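Local coordinates for protein sucrose 6(F)-phosphate phosphorylase (Thermoanaerobacterium thermosaccharolyticum DSM 571, PDB 6S9V) that belongs to the alpha-amylase family of carbohydrate-active enzymes and is a phosphorylase built round a closed eight-stranded parallel barrel, at residues 253-257 / 316-321; 280-285 / 329-334. One frame throughout, in Å; residues are numbered along the deposited sequence. Where two conformers were deposited one is given.

Contact 1: 253-257 / 316-321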
ATOM      1  N   VAL A 253       2.019  -5.937   4.692  1.00 19.64           N
ATOM      2  CA  VAL A 253       2.803  -7.161   4.788  1.00 20.45           C
ATOM      3  C   VAL A 253       2.658  -7.892   3.459  1.00 20.11           C
ATOM      4  O   VAL A 253       1.556  -8.324   3.104  1.00 21.02           O
ATOM      5  CB  VAL A 253       2.348  -8.062   5.949  1.00 21.90           C
ATOM      6  CG1 VAL A 253       3.138  -9.378   5.993  1.00 22.19           C
ATOM      7  CG2 VAL A 253       2.488  -7.325   7.272  1.00 22.64           C
ATOM      8  N   HIS A 254       3.759  -8.013   2.723  1.00 20.16           N
ATOM      9  CA  HIS A 254       3.829  -8.879   1.552  1.00 20.72           C
ATOM     10  C   HIS A 254       4.347 -10.231   2.030  1.00 20.60           C
ATOM     11  O   HIS A 254       5.528 -10.370   2.358  1.00 22.23           O
ATOM     12  CB  HIS A 254       4.734  -8.275   0.487  1.00 21.13           C
ATOM     13  CG  HIS A 254       4.162  -7.052  -0.154  1.00 19.28           C
ATOM     14  ND1 HIS A 254       3.050  -7.092  -0.966  1.00 18.44           N
ATOM     15  CD2 HIS A 254       4.524  -5.750  -0.073  1.00 18.66           C
ATOM     16  CE1 HIS A 254       2.773  -5.870  -1.387  1.00 18.69           C
ATOM     17  NE2 HIS A 254       3.655  -5.039  -0.863  1.00 18.25           N
ATOM     18  N   SER A 255       3.467 -11.226   2.079  1.00 20.41           N
ATOM     19  CA  SER A 255       3.842 -12.537   2.588  0.54 21.83           C
ATOM     20  C   SER A 255       2.878 -13.576   2.030  1.00 21.26           C
ATOM     21  O   SER A 255       1.931 -13.253   1.311  1.00 20.48           O
ATOM     22  CB  SER A 255       3.840 -12.557   4.120  0.54 23.19           C
ATOM     23  OG  SER A 255       4.215 -13.834   4.604  0.54 25.46           O
ATOM     24  N   GLN A 256       3.124 -14.835   2.382  1.00 23.10           N
ATOM     25  CA  GLN A 256       2.183 -15.893   2.051  1.00 30.49           C
ATOM     26  C   GLN A 256       0.850 -15.603   2.729  1.00 24.23           C
ATOM     27  O   GLN A 256       0.792 -14.923   3.756  1.00 22.02           O
ATOM     28  CB  GLN A 256       2.720 -17.254   2.493  1.00 49.73           C
ATOM     29  CG  GLN A 256       4.043 -17.645   1.865  1.00 72.50           C
ATOM     30  CD  GLN A 256       4.524 -19.010   2.325  1.00 93.03           C
ATOM     31  OE1 GLN A 256       4.056 -19.537   3.337  1.00100.40           O
ATOM     32  NE2 GLN A 256       5.465 -19.589   1.586  1.00 99.74           N
ATOM     33  N   PHE A 257      -0.234 -16.115   2.137  1.00 23.05           N
ATOM     34  CA  PHE A 257      -1.566 -15.690   2.553  1.00 23.01           C
ATOM     35  C   PHE A 257      -1.861 -16.083   3.998  1.00 22.86           C
ATOM     36  O   PHE A 257      -2.643 -15.406   4.673  1.00 21.66           O
ATOM     37  CB  PHE A 257      -2.625 -16.255   1.597  1.00 24.30           C
ATOM     38  CG  PHE A 257      -2.953 -17.697   1.828  1.00 26.73           C
ATOM     39  CD1 PHE A 257      -3.920 -18.064   2.748  1.00 29.65           C
ATOM     40  CD2 PHE A 257      -2.309 -18.691   1.110  1.00 26.12           C
ATOM     41  CE1 PHE A 257      -4.220 -19.394   2.959  1.00 29.98           C
ATOM     42  CE2 PHE A 257      -2.612 -20.022   1.314  1.00 27.82           C
ATOM     43  CZ  PHE A 257      -3.567 -20.374   2.239  1.00 28.94           C
ATOM     44  N   PRO A 316       5.896 -13.137  -2.470  1.00 20.15           N
ATOM     45  CA  PRO A 316       5.285 -14.356  -1.925  1.00 19.45           C
ATOM     46  C   PRO A 316       3.763 -14.306  -1.809  1.00 19.09           C
ATOM     47  O   PRO A 316       3.164 -15.292  -1.368  1.00 20.42           O
ATOM     48  CB  PRO A 316       5.914 -14.451  -0.530  1.00 19.35           C
ATOM     49  CG  PRO A 316       6.042 -13.001  -0.122  1.00 19.09           C
ATOM     50  CD  PRO A 316       6.419 -12.263  -1.399  1.00 19.82           C
ATOM     51  N   ASP A 317       3.154 -13.183  -2.206  1.00 19.61           N
ATOM     52  CA  ASP A 317       1.751 -12.923  -1.877  1.00 20.74           C
ATOM     53  C   ASP A 317       0.819 -13.999  -2.426  1.00 19.77           C
ATOM     54  O   ASP A 317      -0.214 -14.316  -1.812  1.00 18.92           O
ATOM     55  CB  ASP A 317       1.343 -11.551  -2.407  1.00 21.59           C
ATOM     56  CG  ASP A 317       2.251 -10.441  -1.908  1.00 21.95           C
ATOM     57  OD1 ASP A 317       3.456 -10.476  -2.234  1.00 20.61           O
ATOM     58  OD2 ASP A 317       1.762  -9.551  -1.177  1.00 21.80           O
ATOM     59  N   LEU A 318       1.135 -14.532  -3.604  1.00 19.92           N
ATOM     60  CA  LEU A 318       0.326 -15.548  -4.260  1.00 23.04           C
ATOM     61  C   LEU A 318       0.903 -16.955  -4.105  1.00 23.54           C
ATOM     62  O   LEU A 318       0.401 -17.889  -4.743  1.00 22.86           O
ATOM     63  CB  LEU A 318       0.172 -15.213  -5.748  1.00 25.33           C
ATOM     64  CG  LEU A 318      -0.771 -14.079  -6.163  1.00 28.21           C
ATOM     65  CD1 LEU A 318      -2.220 -14.520  -6.005  1.00 31.47           C
ATOM     66  CD2 LEU A 318      -0.556 -12.793  -5.415  1.00 26.36           C
ATOM     67  N   ASP A 319       1.925 -17.132  -3.261  1.00 23.14           N
ATOM     68  CA  ASP A 319       2.510 -18.454  -3.048  1.00 25.05           C
ATOM     69  C   ASP A 319       1.441 -19.442  -2.597  1.00 24.20           C
ATOM     70  O   ASP A 319       0.662 -19.154  -1.681  1.00 24.20           O
ATOM     71  CB  ASP A 319       3.615 -18.403  -1.993  1.00 27.75           C
ATOM     72  CG  ASP A 319       4.914 -17.804  -2.509  1.00 31.68           C
ATOM     73  OD1 ASP A 319       4.999 -17.438  -3.698  1.00 33.84           O
ATOM     74  OD2 ASP A 319       5.857 -17.698  -1.698  1.00 34.28           O
ATOM     75  N   GLY A 320       1.413 -20.611  -3.236  1.00 23.65           N
ATOM     76  CA  GLY A 320       0.449 -21.632  -2.903  1.00 25.44           C
ATOM     77  C   GLY A 320      -0.934 -21.415  -3.470  1.00 25.79           C
ATOM     78  O   GLY A 320      -1.809 -22.267  -3.264  1.00 28.12           O
ATOM     79  N   LEU A 321      -1.166 -20.291  -4.157  1.00 24.09           N
ATOM     80  CA  LEU A 321      -2.450 -19.987  -4.763  1.00 24.41           C
ATOM     81  C   LEU A 321      -2.431 -20.066  -6.282  1.00 27.40           C
ATOM     82  O   LEU A 321      -3.493 -20.220  -6.886  1.00 27.11           O
ATOM     83  CB  LEU A 321      -2.914 -18.577  -4.365  1.00 22.82           C
ATOM     84  CG  LEU A 321      -2.931 -18.308  -2.859  1.00 23.84           C
ATOM     85  CD1 LEU A 321      -3.395 -16.886  -2.603  1.00 24.71           C
ATOM     86  CD2 LEU A 321      -3.789 -19.311  -2.141  1.00 24.58           C
TER
HETATM   87  O   HOH W   1       0.854 -10.304   1.264  1.00 18.85           O
HETATM   88  O   HOH W   2      -0.941 -12.782   0.540  1.00 20.69           O
HETATM   89  O   HOH W   3      -0.027 -16.767  -0.602  1.00 22.41           O
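H254 and D317 join two loops of the TIM barrel. Segment 253-257 follows the fifth barrel strand, 248-251. Segment 316-321 belongs to the long excursion between the seventh strand, 302-304, and helix 324-336. D317 shows how they are tied. Its CA makes a CH...O contact to S255 O, at 3.2 Å. CB lies farther out, 4.1 Å from S255 O. CG swings beside the backbone N, anti to the carbonyl carbon (chi1 -55°), and this turns the carboxylate back to the histidine. OD1 lies near the same side chain, 3.6 Å from H254 ND1 and close to its CB. OD2 accepts a hydrogen bond from H254 ND1 at 2.8 Å, with an N-H...O angle of 164°. The bond leaves the imidazole almost in its ring plane and reaches OD2 on the syn side, a little out of the carboxylate plane. The two planes are turned 63° apart. The bond and the stack on F273 together restrain the rotation of the ring. A sulfate ion, probably from the crystallisation liquor, lies about 4 Å from the H254 side chain; such ions often mark pockets.

P316, preceded by a cis peptide bond, starts a type I turn that ends at D319. Its CG packs on S255 CA at 3.5 Å. F257 and L321 make the apolar end of the contact, where L321 CD2 approaches F257 CD2 obliquely at 3.6 Å. D319 points its OD1 to K315 in a salt bridge.

Water fills the join between the backbones. Water 1 binds D317 OD2, V253 O and S255 N. Water 2 lies between S255 O and D317 O. Water 3 accepts from F257 N at 2.8 Å and donates to both D317 O and D319 O.

Contact 2: 280-285 / 329-334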
ATOM      1  N   LEU A 280      -6.386  -9.425 -12.644  1.00 21.54           N
ATOM      2  CA  LEU A 280      -5.688  -9.488 -13.931  1.00 23.35           C
ATOM      3  C   LEU A 280      -5.898 -10.843 -14.593  1.00 22.19           C
ATOM      4  O   LEU A 280      -6.216 -10.930 -15.788  1.00 21.63           O
ATOM      5  CB  LEU A 280      -4.193  -9.235 -13.745  1.00 27.74           C
ATOM      6  CG  LEU A 280      -3.629  -7.830 -13.937  1.00 33.08           C
ATOM      7  CD1 LEU A 280      -2.122  -7.901 -13.728  1.00 31.34           C
ATOM      8  CD2 LEU A 280      -3.961  -7.254 -15.307  1.00 38.45           C
ATOM      9  N   TYR A 281      -5.669 -11.920 -13.836  1.00 21.57           N
ATOM     10  CA  TYR A 281      -5.850 -13.263 -14.375  1.00 22.10           C
ATOM     11  C   TYR A 281      -7.285 -13.486 -14.828  1.00 22.40           C
ATOM     12  O   TYR A 281      -7.527 -14.080 -15.889  1.00 21.85           O
ATOM     13  CB  TYR A 281      -5.448 -14.298 -13.320  1.00 22.90           C
ATOM     14  CG  TYR A 281      -5.719 -15.723 -13.737  1.00 28.47           C
ATOM     15  CD1 TYR A 281      -6.962 -16.312 -13.516  1.00 30.77           C
ATOM     16  CD2 TYR A 281      -4.739 -16.478 -14.360  1.00 33.36           C
ATOM     17  CE1 TYR A 281      -7.217 -17.617 -13.909  1.00 33.25           C
ATOM     18  CE2 TYR A 281      -4.983 -17.791 -14.751  1.00 35.87           C
ATOM     19  CZ  TYR A 281      -6.223 -18.350 -14.526  1.00 37.12           C
ATOM     20  OH  TYR A 281      -6.460 -19.648 -14.923  1.00 42.06           O
ATOM     21  N   THR A 282      -8.250 -13.025 -14.026  1.00 22.10           N
ATOM     22  CA  THR A 282      -9.659 -13.186 -14.359  1.00 21.93           C
ATOM     23  C   THR A 282      -9.972 -12.604 -15.731  1.00 21.65           C
ATOM     24  O   THR A 282     -10.651 -13.235 -16.552  1.00 22.59           O
ATOM     25  CB  THR A 282     -10.518 -12.494 -13.293  1.00 21.46           C
ATOM     26  OG1 THR A 282     -10.282 -13.086 -12.003  1.00 19.43           O
ATOM     27  CG2 THR A 282     -11.974 -12.585 -13.647  1.00 22.79           C
ATOM     28  N   LEU A 283      -9.497 -11.385 -15.985  1.00 20.81           N
ATOM     29  CA  LEU A 283      -9.827 -10.675 -17.213  1.00 20.91           C
ATOM     30  C   LEU A 283      -9.012 -11.178 -18.395  1.00 21.25           C
ATOM     31  O   LEU A 283      -9.545 -11.307 -19.506  1.00 22.22           O
ATOM     32  CB  LEU A 283      -9.616  -9.179 -17.001  1.00 22.16           C
ATOM     33  CG  LEU A 283     -10.491  -8.613 -15.883  1.00 23.76           C
ATOM     34  CD1 LEU A 283     -10.028  -7.224 -15.482  1.00 22.87           C
ATOM     35  CD2 LEU A 283     -11.944  -8.582 -16.320  1.00 25.73           C
ATOM     36  N   ILE A 284      -7.730 -11.482 -18.185  1.00 22.10           N
ATOM     37  CA  ILE A 284      -6.900 -11.974 -19.283  1.00 24.24           C
ATOM     38  C   ILE A 284      -7.399 -13.329 -19.773  1.00 25.30           C
ATOM     39  O   ILE A 284      -7.423 -13.600 -20.981  1.00 23.11           O
ATOM     40  CB  ILE A 284      -5.422 -12.048 -18.854  1.00 26.92           C
ATOM     41  CG1 ILE A 284      -4.825 -10.641 -18.762  1.00 30.44           C
ATOM     42  CG2 ILE A 284      -4.624 -12.925 -19.826  1.00 28.10           C
ATOM     43  CD1 ILE A 284      -3.465 -10.589 -18.095  1.00 32.59           C
ATOM     44  N   ASN A 285      -7.803 -14.204 -18.851  1.00 28.57           N
ATOM     45  CA  ASN A 285      -8.191 -15.570 -19.186  1.00 29.55           C
ATOM     46  C   ASN A 285      -9.698 -15.779 -19.279  1.00 27.02           C
ATOM     47  O   ASN A 285     -10.136 -16.885 -19.605  1.00 26.41           O
ATOM     48  CB  ASN A 285      -7.596 -16.530 -18.154  1.00 30.69           C
ATOM     49  CG  ASN A 285      -6.086 -16.519 -18.162  1.00 35.17           C
ATOM     50  OD1 ASN A 285      -5.445 -16.265 -17.145  1.00 39.97           O
ATOM     51  ND2 ASN A 285      -5.508 -16.801 -19.313  1.00 36.41           N
ATOM     52  N   GLU A 329       2.523 -16.809 -17.023  1.00 25.92           N
ATOM     53  CA  GLU A 329       1.642 -16.370 -18.099  1.00 27.51           C
ATOM     54  C   GLU A 329       1.276 -14.899 -17.931  1.00 25.71           C
ATOM     55  O   GLU A 329       1.437 -14.097 -18.857  1.00 24.51           O
ATOM     56  CB  GLU A 329       0.372 -17.228 -18.141  1.00 32.17           C
ATOM     57  CG  GLU A 329      -0.579 -16.863 -19.296  1.00 38.02           C
ATOM     58  CD  GLU A 329      -2.049 -16.772 -18.889  1.00 42.25           C
ATOM     59  OE1 GLU A 329      -2.369 -16.866 -17.682  1.00 43.03           O
ATOM     60  OE2 GLU A 329      -2.898 -16.601 -19.790  1.00 43.48           O
ATOM     61  N   VAL A 330       0.755 -14.537 -16.750  1.00 25.36           N
ATOM     62  CA  VAL A 330       0.320 -13.166 -16.496  1.00 23.93           C
ATOM     63  C   VAL A 330       1.512 -12.214 -16.483  1.00 22.24           C
ATOM     64  O   VAL A 330       1.443 -11.112 -17.034  1.00 21.01           O
ATOM     65  CB  VAL A 330      -0.470 -13.097 -15.172  1.00 24.01           C
ATOM     66  CG1 VAL A 330      -0.791 -11.659 -14.806  1.00 21.90           C
ATOM     67  CG2 VAL A 330      -1.745 -13.921 -15.274  1.00 27.38           C
ATOM     68  N   VAL A 331       2.617 -12.619 -15.852  1.00 22.20           N
ATOM     69  CA  VAL A 331       3.807 -11.772 -15.797  1.00 23.47           C
ATOM     70  C   VAL A 331       4.300 -11.462 -17.202  1.00 23.33           C
ATOM     71  O   VAL A 331       4.550 -10.300 -17.552  1.00 23.10           O
ATOM     72  CB  VAL A 331       4.902 -12.453 -14.956  1.00 25.16           C
ATOM     73  CG1 VAL A 331       6.262 -11.815 -15.203  1.00 24.62           C
ATOM     74  CG2 VAL A 331       4.536 -12.385 -13.476  1.00 24.77           C
ATOM     75  N   ASP A 332       4.446 -12.499 -18.024  1.00 23.75           N
ATOM     76  CA  ASP A 332       4.953 -12.315 -19.380  1.00 24.42           C
ATOM     77  C   ASP A 332       4.030 -11.428 -20.209  1.00 22.90           C
ATOM     78  O   ASP A 332       4.500 -10.621 -21.019  1.00 23.77           O
ATOM     79  CB  ASP A 332       5.140 -13.674 -20.051  1.00 27.51           C
ATOM     80  CG  ASP A 332       6.354 -14.432 -19.530  1.00 30.23           C
ATOM     81  OD1 ASP A 332       7.200 -13.829 -18.835  1.00 30.99           O
ATOM     82  OD2 ASP A 332       6.453 -15.643 -19.804  1.00 31.54           O
ATOM     83  N   ILE A 333       2.712 -11.587 -20.050  1.00 21.56           N
ATOM     84  CA  ILE A 333       1.776 -10.727 -20.773  1.00 22.11           C
ATOM     85  C   ILE A 333       1.913  -9.283 -20.312  1.00 21.95           C
ATOM     86  O   ILE A 333       1.899  -8.355 -21.130  1.00 22.14           O
ATOM     87  CB  ILE A 333       0.330 -11.242 -20.618  1.00 22.50           C
ATOM     88  CG1 ILE A 333       0.167 -12.552 -21.405  1.00 23.83           C
ATOM     89  CG2 ILE A 333      -0.682 -10.168 -21.061  1.00 22.57           C
ATOM     90  CD1 ILE A 333      -1.148 -13.256 -21.151  1.00 26.00           C
ATOM     91  N   CYS A 334       2.055  -9.059 -19.002  1.00 22.03           N
ATOM     92  CA  CYS A 334       2.252  -7.693 -18.522  1.00 21.36           C
ATOM     93  C   CYS A 334       3.556  -7.104 -19.058  1.00 20.75           C
ATOM     94  O   CYS A 334       3.609  -5.924 -19.438  1.00 20.80           O
ATOM     95  CB  CYS A 334       2.240  -7.657 -16.993  1.00 20.61           C
ATOM     96  SG  CYS A 334       0.599  -7.899 -16.277  1.00 21.86           S
TER
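This is a helix-helix contact on the outside of the barrel, in which V330 packs among L280, Y281 and I284. Helix 275-285 follows the sixth barrel strand, 269-271. Helix 324-336 comes after the seventh, 302-304. The two segment axes pass 10.7 Å apart at 77°, so the touching patch is short.

V330 uses both methyls. CG1 sits anti to the backbone N (chi1 173°) and meets L280 CD1 at 4.1 Å. CG2 goes to the edge of the Y281 ring, 4.0 Å from its CD2. I284 and I333 lie alongside each other, running opposite ways, with I284 CG2 3.7 Å from I333 CD1. L280 CD1 also lies 3.7 Å from C334 SG. L280 and C334 both touch A367 of helix 364-367, which extends the apolar packing.

The polar part lies at E329. Its chain leaves CB anti to the backbone N and bends at chi2, bringing the carboxylate to the end of N285. The amide of N285 is probably turned over in the model, so its bonding is uncertain. The contacts that can be stated firmly are apolar, so the helices meet mainly through methyl and sulfur packing; the part played by the E329 carboxylate stays open.

How the contacts relate
Helix 324-336 connects the two contacts. The loop 316-321 of contact 1 runs into it, and contact 2 uses its residues 329-334. The other partners differ: contact 1 takes the loop after the fifth barrel strand, and contact 2 the helix after the sixth. The segments alternate along the chain. The centres lie about 18 Å apart and the contacts do not touch. Both are partly buried, but contact 1 lies nearer the centre of the chain. Contact 1 mixes one direct hydrogen bond and three bridging waters with proline and phenylalanine packing. Contact 2, between helices outside the barrel, is mainly aliphatic, with its polar groups to one side.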